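Local coordinates for protein pullulanase (PDB 2WAN) that hydrolyses the alpha-1,6-glucosidic linkages of pullulan and probably the branch points of starch-type polysaccharides, at residues V767-G772 with V870-N875; H827-M832 with F854-Y859; D863-I868 with I897-L902. All coordinates share one frame; numbering follows the deposited sequence.

Interaction 1 of 3, residues V767-G772 with V870-N875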
loop_
_atom_site.group_PDB
_atom_site.type_symbol
_atom_site.label_atom_id
_atom_site.label_comp_id
_atom_site.label_asym_id
_atom_site.label_seq_id
_atom_site.Cartn_x
_atom_site.Cartn_y
_atom_site.Cartn_z
ATOM N N VAL A 767 0.774 -21.113 9.648
ATOM C CA VAL A 767 1.070 -19.689 9.830
ATOM C C VAL A 767 1.920 -19.454 11.094
ATOM O O VAL A 767 2.927 -18.726 11.059
ATOM C CB VAL A 767 -0.210 -18.827 9.836
ATOM C CG1 VAL A 767 0.130 -17.351 10.212
ATOM C CG2 VAL A 767 -0.895 -18.878 8.473
ATOM N N PHE A 768 1.545 -20.095 12.201
ATOM C CA PHE A 768 2.218 -19.851 13.481
ATOM C C PHE A 768 3.591 -20.518 13.605
ATOM O O PHE A 768 4.390 -20.132 14.487
ATOM C CB PHE A 768 1.333 -20.300 14.654
ATOM C CG PHE A 768 0.013 -19.550 14.762
ATOM C CD1 PHE A 768 -0.046 -18.166 14.568
ATOM C CD2 PHE A 768 -1.145 -20.233 15.097
ATOM C CE1 PHE A 768 -1.266 -17.471 14.718
ATOM C CE2 PHE A 768 -2.368 -19.572 15.235
ATOM C CZ PHE A 768 -2.425 -18.182 15.060
ATOM N N THR A 769 3.880 -21.513 12.758
ATOM C CA THR A 769 5.160 -22.237 12.882
ATOM C C THR A 769 6.135 -21.987 11.728
ATOM O O THR A 769 7.247 -22.548 11.730
ATOM C CB THR A 769 4.966 -23.764 13.097
ATOM O OG1 THR A 769 4.149 -24.310 12.054
ATOM C CG2 THR A 769 4.322 -24.026 14.454
ATOM N N SER A 770 5.723 -21.151 10.771
ATOM C CA SER A 770 6.566 -20.768 9.622
ATOM C C SER A 770 7.473 -19.595 10.000
ATOM O O SER A 770 7.091 -18.725 10.803
ATOM C CB SER A 770 5.696 -20.357 8.439
ATOM O OG SER A 770 5.065 -21.500 7.862
ATOM N N GLN A 771 8.666 -19.554 9.413
ATOM C CA GLN A 771 9.496 -18.340 9.517
ATOM C C GLN A 771 8.772 -17.169 8.845
ATOM O O GLN A 771 8.074 -17.357 7.845
ATOM C CB GLN A 771 10.868 -18.555 8.855
ATOM C CG GLN A 771 11.642 -19.775 9.390
ATOM C CD GLN A 771 12.026 -19.636 10.856
ATOM O OE1 GLN A 771 12.477 -18.580 11.293
ATOM N NE2 GLN A 771 11.849 -20.712 11.622
ATOM N N GLY A 772 8.946 -15.961 9.384
ATOM C CA GLY A 772 8.224 -14.799 8.875
ATOM C C GLY A 772 7.368 -14.146 9.951
ATOM O O GLY A 772 7.576 -14.373 11.162
ATOM N N VAL A 870 8.891 -30.167 13.282
ATOM C CA VAL A 870 7.477 -29.884 13.025
ATOM C C VAL A 870 7.072 -30.693 11.785
ATOM O O VAL A 870 7.807 -30.717 10.799
ATOM C CB VAL A 870 7.241 -28.373 12.712
ATOM C CG1 VAL A 870 5.784 -28.091 12.288
ATOM C CG2 VAL A 870 7.624 -27.498 13.914
ATOM N N MET A 871 5.902 -31.334 11.828
ATOM C CA MET A 871 5.341 -31.991 10.630
ATOM C C MET A 871 3.855 -31.685 10.481
ATOM O O MET A 871 3.082 -31.876 11.436
ATOM C CB MET A 871 5.550 -33.514 10.681
ATOM C CG MET A 871 4.912 -34.232 9.485
ATOM S SD MET A 871 5.456 -35.941 9.457
ATOM C CE MET A 871 4.144 -36.671 8.463
ATOM N N TYR A 872 3.472 -31.213 9.293
ATOM C CA TYR A 872 2.070 -30.968 8.955
ATOM C C TYR A 872 1.549 -32.184 8.211
ATOM O O TYR A 872 2.130 -32.576 7.194
ATOM C CB TYR A 872 1.917 -29.740 8.051
ATOM C CG TYR A 872 2.668 -28.503 8.495
ATOM C CD1 TYR A 872 2.480 -27.956 9.759
ATOM C CD2 TYR A 872 3.532 -27.861 7.619
ATOM C CE1 TYR A 872 3.185 -26.789 10.154
ATOM C CE2 TYR A 872 4.238 -26.719 8.000
ATOM C CZ TYR A 872 4.057 -26.198 9.264
ATOM O OH TYR A 872 4.753 -25.066 9.615
ATOM N N ASN A 873 0.477 -32.776 8.726
ATOM C CA ASN A 873 -0.213 -33.890 8.050
ATOM C C ASN A 873 -1.663 -33.541 7.708
ATOM O O ASN A 873 -2.545 -33.738 8.547
ATOM C CB ASN A 873 -0.202 -35.164 8.895
ATOM C CG ASN A 873 -0.954 -36.294 8.206
ATOM O OD1 ASN A 873 -1.054 -36.294 6.986
ATOM N ND2 ASN A 873 -1.506 -37.214 8.970
ATOM N N PRO A 874 -1.915 -33.054 6.476
ATOM C CA PRO A 874 -3.275 -32.681 6.066
ATOM C C PRO A 874 -4.147 -33.860 5.650
ATOM O O PRO A 874 -5.344 -33.686 5.417
ATOM C CB PRO A 874 -3.034 -31.791 4.850
ATOM C CG PRO A 874 -1.748 -32.285 4.279
ATOM C CD PRO A 874 -0.914 -32.663 5.465
ATOM N N ASN A 875 -3.547 -35.036 5.561
ATOM C CA ASN A 875 -4.239 -36.213 5.043
ATOM C C ASN A 875 -5.217 -36.823 6.030
ATOM O O ASN A 875 -5.102 -36.638 7.242
ATOM C CB ASN A 875 -3.208 -37.233 4.585
ATOM C CG ASN A 875 -2.261 -36.653 3.581
ATOM O OD1 ASN A 875 -2.656 -36.338 2.455
ATOM N ND2 ASN A 875 -1.005 -36.456 3.991
#

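Interaction 2 of 3, residues H827-M832 with F854-Y859. With SO4 (sulfate ion), chain J.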
loop_
_atom_site.group_PDB
_atom_site.type_symbol
_atom_site.label_atom_id
_atom_site.label_comp_id
_atom_site.label_asym_id
_atom_site.label_seq_id
_atom_site.Cartn_x
_atom_site.Cartn_y
_atom_site.Cartn_z
ATOM N N HIS A 827 9.686 -19.723 21.811
ATOM C CA HIS A 827 10.722 -20.426 21.067
ATOM C C HIS A 827 11.204 -19.660 19.870
ATOM O O HIS A 827 10.600 -19.734 18.791
ATOM C CB HIS A 827 10.248 -21.848 20.710
ATOM C CG HIS A 827 10.209 -22.727 21.908
ATOM N ND1 HIS A 827 11.352 -23.251 22.473
ATOM C CD2 HIS A 827 9.185 -23.068 22.728
ATOM C CE1 HIS A 827 11.026 -23.911 23.567
ATOM N NE2 HIS A 827 9.720 -23.813 23.747
ATOM N N PRO A 828 12.315 -18.911 20.051
ATOM C CA PRO A 828 12.821 -18.044 18.990
ATOM C C PRO A 828 13.361 -18.769 17.735
ATOM O O PRO A 828 13.604 -18.123 16.714
ATOM C CB PRO A 828 13.899 -17.198 19.709
ATOM C CG PRO A 828 14.374 -18.063 20.857
ATOM C CD PRO A 828 13.104 -18.807 21.296
ATOM N N ALA A 829 13.508 -20.098 17.787
ATOM C CA ALA A 829 13.850 -20.890 16.583
ATOM C C ALA A 829 12.813 -20.702 15.479
ATOM O O ALA A 829 13.142 -20.752 14.300
ATOM C CB ALA A 829 13.956 -22.370 16.932
ATOM N N PHE A 830 11.560 -20.478 15.875
ATOM C CA PHE A 830 10.480 -20.179 14.935
ATOM C C PHE A 830 10.553 -18.777 14.328
ATOM O O PHE A 830 9.794 -18.462 13.398
ATOM C CB PHE A 830 9.120 -20.337 15.635
ATOM C CG PHE A 830 8.788 -21.764 16.019
ATOM C CD1 PHE A 830 8.481 -22.710 15.048
ATOM C CD2 PHE A 830 8.767 -22.134 17.361
ATOM C CE1 PHE A 830 8.162 -24.031 15.414
ATOM C CE2 PHE A 830 8.439 -23.443 17.746
ATOM C CZ PHE A 830 8.145 -24.397 16.760
ATOM N N ARG A 831 11.481 -17.951 14.832
ATOM C CA ARG A 831 11.500 -16.521 14.543
ATOM C C ARG A 831 12.923 -16.078 14.196
ATOM O O ARG A 831 13.404 -15.027 14.648
ATOM C CB ARG A 831 10.981 -15.742 15.757
ATOM C CG ARG A 831 9.514 -16.054 16.066
ATOM C CD ARG A 831 9.046 -15.261 17.278
ATOM N NE ARG A 831 9.361 -15.928 18.535
ATOM C CZ ARG A 831 10.263 -15.538 19.430
ATOM N NH1 ARG A 831 11.030 -14.457 19.237
ATOM N NH2 ARG A 831 10.406 -16.246 20.540
ATOM N N MET A 832 13.602 -16.882 13.379
ATOM C CA MET A 832 14.920 -16.456 12.858
ATOM C C MET A 832 14.785 -15.136 12.094
ATOM O O MET A 832 13.723 -14.845 11.514
ATOM C CB MET A 832 15.548 -17.564 12.008
ATOM C CG MET A 832 15.916 -18.743 12.843
ATOM S SD MET A 832 16.731 -20.042 11.896
ATOM C CE MET A 832 15.405 -21.253 11.736
ATOM N N PHE A 854 9.972 -30.568 8.919
ATOM C CA PHE A 854 11.260 -29.865 8.997
ATOM C C PHE A 854 11.847 -29.875 10.384
ATOM O O PHE A 854 11.137 -30.119 11.363
ATOM C CB PHE A 854 11.170 -28.428 8.452
ATOM C CG PHE A 854 10.181 -27.555 9.173
ATOM C CD1 PHE A 854 10.582 -26.759 10.248
ATOM C CD2 PHE A 854 8.845 -27.518 8.768
ATOM C CE1 PHE A 854 9.660 -25.946 10.910
ATOM C CE2 PHE A 854 7.918 -26.701 9.419
ATOM C CZ PHE A 854 8.323 -25.904 10.484
ATOM N N GLU A 855 13.147 -29.584 10.458
ATOM C CA GLU A 855 13.864 -29.554 11.719
ATOM C C GLU A 855 14.583 -28.220 11.855
ATOM O O GLU A 855 15.214 -27.734 10.893
ATOM C CB GLU A 855 14.877 -30.708 11.782
ATOM C CG GLU A 855 15.557 -30.837 13.144
ATOM C CD GLU A 855 16.595 -31.973 13.183
ATOM O OE1 GLU A 855 16.901 -32.568 12.119
ATOM O OE2 GLU A 855 17.086 -32.275 14.288
ATOM N N LEU A 856 14.455 -27.634 13.049
ATOM C CA LEU A 856 15.125 -26.386 13.431
ATOM C C LEU A 856 16.251 -26.819 14.350
ATOM O O LEU A 856 16.009 -27.305 15.465
ATOM C CB LEU A 856 14.135 -25.432 14.150
ATOM C CG LEU A 856 12.854 -25.110 13.357
ATOM C CD1 LEU A 856 11.877 -24.243 14.154
ATOM C CD2 LEU A 856 13.183 -24.428 12.020
ATOM N N LYS A 857 17.495 -26.686 13.876
ATOM C CA LYS A 857 18.638 -27.269 14.577
ATOM C C LYS A 857 19.496 -26.238 15.283
ATOM O O LYS A 857 19.401 -25.054 14.997
ATOM C CB LYS A 857 19.538 -28.011 13.584
ATOM C CG LYS A 857 18.810 -29.099 12.791
ATOM C CD LYS A 857 19.654 -29.514 11.574
ATOM C CE LYS A 857 19.761 -28.349 10.588
ATOM N NZ LYS A 857 20.887 -28.456 9.612
ATOM N N ASN A 858 20.367 -26.726 16.162
ATOM C CA ASN A 858 21.505 -25.938 16.660
ATOM C C ASN A 858 21.057 -24.860 17.655
ATOM O O ASN A 858 21.638 -23.790 17.658
ATOM C CB ASN A 858 22.280 -25.226 15.503
ATOM C CG ASN A 858 22.710 -26.160 14.361
ATOM O OD1 ASN A 858 23.243 -27.256 14.605
ATOM N ND2 ASN A 858 22.504 -25.702 13.088
ATOM N N TYR A 859 20.031 -25.127 18.468
ATOM C CA TYR A 859 19.449 -24.086 19.357
ATOM C C TYR A 859 19.186 -22.811 18.544
ATOM O O TYR A 859 19.653 -21.721 18.910
ATOM C CB TYR A 859 20.398 -23.746 20.524
ATOM C CG TYR A 859 20.805 -24.923 21.369
ATOM C CD1 TYR A 859 19.928 -25.460 22.294
ATOM C CD2 TYR A 859 22.088 -25.488 21.247
ATOM C CE1 TYR A 859 20.284 -26.561 23.062
ATOM C CE2 TYR A 859 22.461 -26.592 22.020
ATOM C CZ TYR A 859 21.556 -27.112 22.929
ATOM O OH TYR A 859 21.890 -28.187 23.716
HETATM S S SO4 J . 12.601 -13.748 22.423
HETATM O O1 SO4 J . 13.896 -13.603 23.084
HETATM O O2 SO4 J . 11.602 -12.911 23.108
HETATM O O3 SO4 J . 12.164 -15.158 22.529
HETATM O O4 SO4 J . 12.724 -13.287 21.025
#

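Interaction 3 of 3, residues D863-I868 with I897-L902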
loop_
_atom_site.group_PDB
_atom_site.type_symbol
_atom_site.label_atom_id
_atom_site.label_comp_id
_atom_site.label_asym_id
_atom_site.label_seq_id
_atom_site.Cartn_x
_atom_site.Cartn_y
_atom_site.Cartn_z
ATOM N N ASP A 863 17.259 -20.466 20.866
ATOM C CA ASP A 863 16.218 -21.302 21.476
ATOM C C ASP A 863 16.783 -22.157 22.602
ATOM O O ASP A 863 17.960 -22.557 22.548
ATOM C CB ASP A 863 15.575 -22.209 20.414
ATOM C CG ASP A 863 14.129 -22.481 20.722
ATOM O OD1 ASP A 863 13.856 -23.303 21.628
ATOM O OD2 ASP A 863 13.270 -21.832 20.080
ATOM N N THR A 864 15.952 -22.466 23.595
ATOM C CA THR A 864 16.344 -23.365 24.671
ATOM C C THR A 864 16.168 -24.843 24.296
ATOM O O THR A 864 16.550 -25.739 25.064
ATOM C CB THR A 864 15.598 -23.077 25.978
ATOM O OG1 THR A 864 14.186 -23.125 25.737
ATOM C CG2 THR A 864 15.972 -21.685 26.533
ATOM N N TRP A 865 15.580 -25.093 23.131
ATOM C CA TRP A 865 15.496 -26.476 22.623
ATOM C C TRP A 865 16.523 -26.671 21.497
ATOM O O TRP A 865 16.547 -25.911 20.528
ATOM C CB TRP A 865 14.082 -26.790 22.110
ATOM C CG TRP A 865 13.055 -26.950 23.204
ATOM C CD1 TRP A 865 13.274 -27.132 24.540
ATOM C CD2 TRP A 865 11.625 -27.017 23.016
ATOM N NE1 TRP A 865 12.056 -27.266 25.212
ATOM C CE2 TRP A 865 11.038 -27.197 24.294
ATOM C CE3 TRP A 865 10.790 -26.897 21.896
ATOM C CZ2 TRP A 865 9.647 -27.303 24.481
ATOM C CZ3 TRP A 865 9.401 -26.987 22.080
ATOM C CH2 TRP A 865 8.845 -27.192 23.359
ATOM N N LYS A 866 17.362 -27.708 21.625
ATOM C CA LYS A 866 18.430 -27.959 20.649
ATOM C C LYS A 866 17.894 -28.192 19.228
ATOM O O LYS A 866 18.313 -27.530 18.259
ATOM C CB LYS A 866 19.275 -29.176 21.086
ATOM C CG LYS A 866 20.415 -29.482 20.117
ATOM C CD LYS A 866 21.291 -30.627 20.621
ATOM C CE LYS A 866 22.522 -30.790 19.740
ATOM N NZ LYS A 866 23.388 -31.922 20.215
ATOM N N ASN A 867 16.991 -29.167 19.109
ATOM C CA ASN A 867 16.375 -29.505 17.847
ATOM C C ASN A 867 14.864 -29.493 18.026
ATOM O O ASN A 867 14.355 -30.039 19.027
ATOM C CB ASN A 867 16.823 -30.917 17.402
ATOM C CG ASN A 867 18.305 -30.991 17.089
ATOM O OD1 ASN A 867 18.885 -30.074 16.486
ATOM N ND2 ASN A 867 18.937 -32.091 17.500
ATOM N N ILE A 868 14.169 -28.869 17.077
ATOM C CA ILE A 868 12.712 -28.917 17.029
ATOM C C ILE A 868 12.274 -29.518 15.709
ATOM O O ILE A 868 12.738 -29.112 14.640
ATOM C CB ILE A 868 12.085 -27.510 17.173
ATOM C CG1 ILE A 868 12.646 -26.802 18.420
ATOM C CG2 ILE A 868 10.529 -27.608 17.204
ATOM C CD1 ILE A 868 12.153 -25.377 18.616
ATOM N N ILE A 897 -0.943 -29.145 22.421
ATOM C CA ILE A 897 0.279 -28.434 22.048
ATOM C C ILE A 897 0.787 -27.726 23.309
ATOM O O ILE A 897 -0.007 -27.123 24.033
ATOM C CB ILE A 897 -0.005 -27.342 20.982
ATOM C CG1 ILE A 897 -0.708 -27.933 19.751
ATOM C CG2 ILE A 897 1.285 -26.547 20.614
ATOM C CD1 ILE A 897 0.154 -28.868 18.916
ATOM N N GLY A 898 2.082 -27.808 23.591
ATOM C CA GLY A 898 2.585 -27.136 24.781
ATOM C C GLY A 898 4.070 -27.296 24.995
ATOM O O GLY A 898 4.803 -27.715 24.092
ATOM N N GLU A 899 4.496 -26.986 26.222
ATOM C CA GLU A 899 5.903 -27.082 26.597
ATOM C C GLU A 899 6.285 -28.393 27.281
ATOM O O GLU A 899 7.472 -28.641 27.522
ATOM C CB GLU A 899 6.250 -25.922 27.542
ATOM C CG GLU A 899 5.990 -24.538 26.941
ATOM C CD GLU A 899 7.006 -24.140 25.860
ATOM O OE1 GLU A 899 8.108 -24.725 25.830
ATOM O OE2 GLU A 899 6.715 -23.194 25.080
ATOM N N LYS A 900 5.279 -29.202 27.622
ATOM C CA LYS A 900 5.461 -30.376 28.483
ATOM C C LYS A 900 5.569 -31.654 27.655
ATOM O O LYS A 900 4.989 -31.756 26.566
ATOM C CB LYS A 900 4.271 -30.539 29.446
ATOM C CG LYS A 900 3.991 -29.350 30.376
ATOM C CD LYS A 900 2.565 -29.496 30.932
ATOM C CE LYS A 900 2.160 -28.334 31.821
ATOM N NZ LYS A 900 2.510 -28.588 33.239
ATOM N N SER A 901 6.289 -32.635 28.186
ATOM C CA SER A 901 6.389 -33.939 27.530
ATOM C C SER A 901 5.044 -34.654 27.448
ATOM O O SER A 901 4.344 -34.796 28.460
ATOM C CB SER A 901 7.367 -34.843 28.280
ATOM O OG SER A 901 7.373 -36.138 27.669
ATOM N N LEU A 902 4.707 -35.101 26.242
ATOM C CA LEU A 902 3.533 -35.948 26.002
ATOM C C LEU A 902 3.949 -37.391 25.774
ATOM O O LEU A 902 3.126 -38.240 25.417
ATOM C CB LEU A 902 2.783 -35.463 24.762
ATOM C CG LEU A 902 2.315 -34.005 24.786
ATOM C CD1 LEU A 902 1.567 -33.677 23.511
ATOM C CD2 LEU A 902 1.434 -33.713 26.034
#

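Interaction 1 of 3, residues V767-G772 with V870-N875
Thr769 and Tyr872 join two domains through a single polar bond, an example of how a buried hydroxyl pair can fix the end of a helix against a sheet. The hydrogen bond runs from Tyr872 OH to Thr769 OG1 over 2.6 Å. The two side chains run antiparallel alongside one another, and Thr769 OG1 lies at the edge of the phenol ring, in its plane, 3.3 Å from Tyr872 CE1. A chi1 of 55° tucks OG1 over the backbone, where it also bonds to the carbonyl of Ala765 one helical turn back. Ser770 OG comes within 4.0 Å of Tyr872 OH, but its bond goes to Val766 O.

Van der Waals contact is slight: the Val870 CG1 methyl comes no nearer than 4.1 Å to the hydroxyl oxygen Thr769 OG1. At the end of the strand, Asn873 OD1 accepts from Asn875 N at 3.1 Å, forming an Asx turn, and also from Asn875 ND2.

Helix 753-769, of the catalytic barrel region, thus meets strand 868-873 of the all-beta domain. Because Ala765 O can only accept, Thr769 OG1 gives its proton there and takes one from Tyr872 OH; it is used both as acceptor and as donor, and the Tyr872 proton has a buried partner.

Interaction 2 of 3, residues H827-M832 with F854-Y859
Leu856 turns CG anti to its carbonyl carbon (chi1 -55°), directing its two methyls at Ala829, Phe830 and Met832, while Met832 bends at chi3 (-104°) to carry CE to the same leucine. This is plain apolar packing of strand 852-856 of the C-terminal all-beta domain against the 3-10 segment 828-830 that follows helix 811-826. It illustrates how one branched side chain can use each methyl for a different neighbour.

CD1 does most of the work. Leu856 CD1 lies 3.9 Å from Ala829 CB and makes an off-centre CH-pi contact with the Phe830 ring, 4.2 Å from the centroid and 29° off the normal, the two side chains crossing at about a right angle. Leu856 CD2 instead meets Met832 CE at 3.9 Å. The turn itself is closed by Arg831 N bonding to Pro828 O at 2.8 Å, and Ala829 O is taken up by Gln771 NE2.

Arg831 leaves the leucine behind and reaches a sulfate ion, probably from the crystallisation liquor. Its guanidinium carries Pro828 CA over one face, near the rim, and NH1 also forms a salt bridge with Asp432. With an alanine in place of Arg831, Asp432 would probably lose this charged partner and the anion would lose its two-pronged grip. That grip is nearly straight on both prongs: Arg831 NH1 donates to sulfate O4 at 2.7 Å, and Arg831 NH2 to sulfate O3 at 2.9 Å.

Interaction 3 of 3, residues D863-I868 with I897-L902
Trp865 brings the CZ2 and CH2 atoms of its indole close to the Glu899 carboxylate, which approaches obliquely, a surface contact in which a ring and a charged group meet without a direct hydrogen bond. The backbone of the tryptophan is fixed by an Asx turn: Trp865 N donates to Asp863 OD1 at 2.9 Å, using the anti lone pair of that oxygen.

From CB, which points toward the 897-902 loop, CG lies anti to the carbonyl carbon (chi1 -73°) and the indole reaches from the one loop to the other. CD2, at the ring fusion, has His827 CE1 close by, for the imidazole of His827 is stacked with the indole. CE3 looks toward Ile868 CG1, which lies at the ring edge, in plane. CE2 is only loosely approached by Glu899 OE1. Trp865 CZ2 comes within 3.3 Å of Glu899 OE1, and Trp865 CH2 is 3.6 Å from Glu899 OE1. Gly898 O lies at the edge of the ring, 4.1 Å from Trp865 CH2. The carboxylate is tilted 44° from the indole plane, its chain bent at chi2 (-73°) to swing OE1 back to the ring.

The same OE1 accepts a hydrogen bond from His827 NE2, while His827 ND1 is bonded to Asp863 OD1. The imidazole therefore ties together both loops that the tryptophan spans, and probably holds the carboxylate in its place beside the indole.

Both loops belong to the C-terminal all-beta region. Trp865 rests on Val891 of strand 888-893 and Lys920 of strand 915-920, whereas Glu899 lies against Leu823 and Gln826 of helix 811-826.

In the fold
Interactions 1 and 2 are buried, whereas interaction 3 lies at the surface. The first two reach neighbouring strands of one antiparallel sheet, 868-873 and 852-856, and are stitched together by the backbone pair Val870 and Phe854 and by Gln771, whose side-chain amide bonds to the backbone of Ala829 and Met832. Interaction 3 instead joins two loops at the margin of the same domain, coupled to interaction 2 through His827. Chemistry follows place: a directed hydroxyl bond where a barrel-region helix ends, methyl and aromatic packing against the 3-10 turn, and an indole beside a carboxylate near solvent. Helix 811-826 touches interactions 1 and 3, and the turn that follows it is one side of interaction 2.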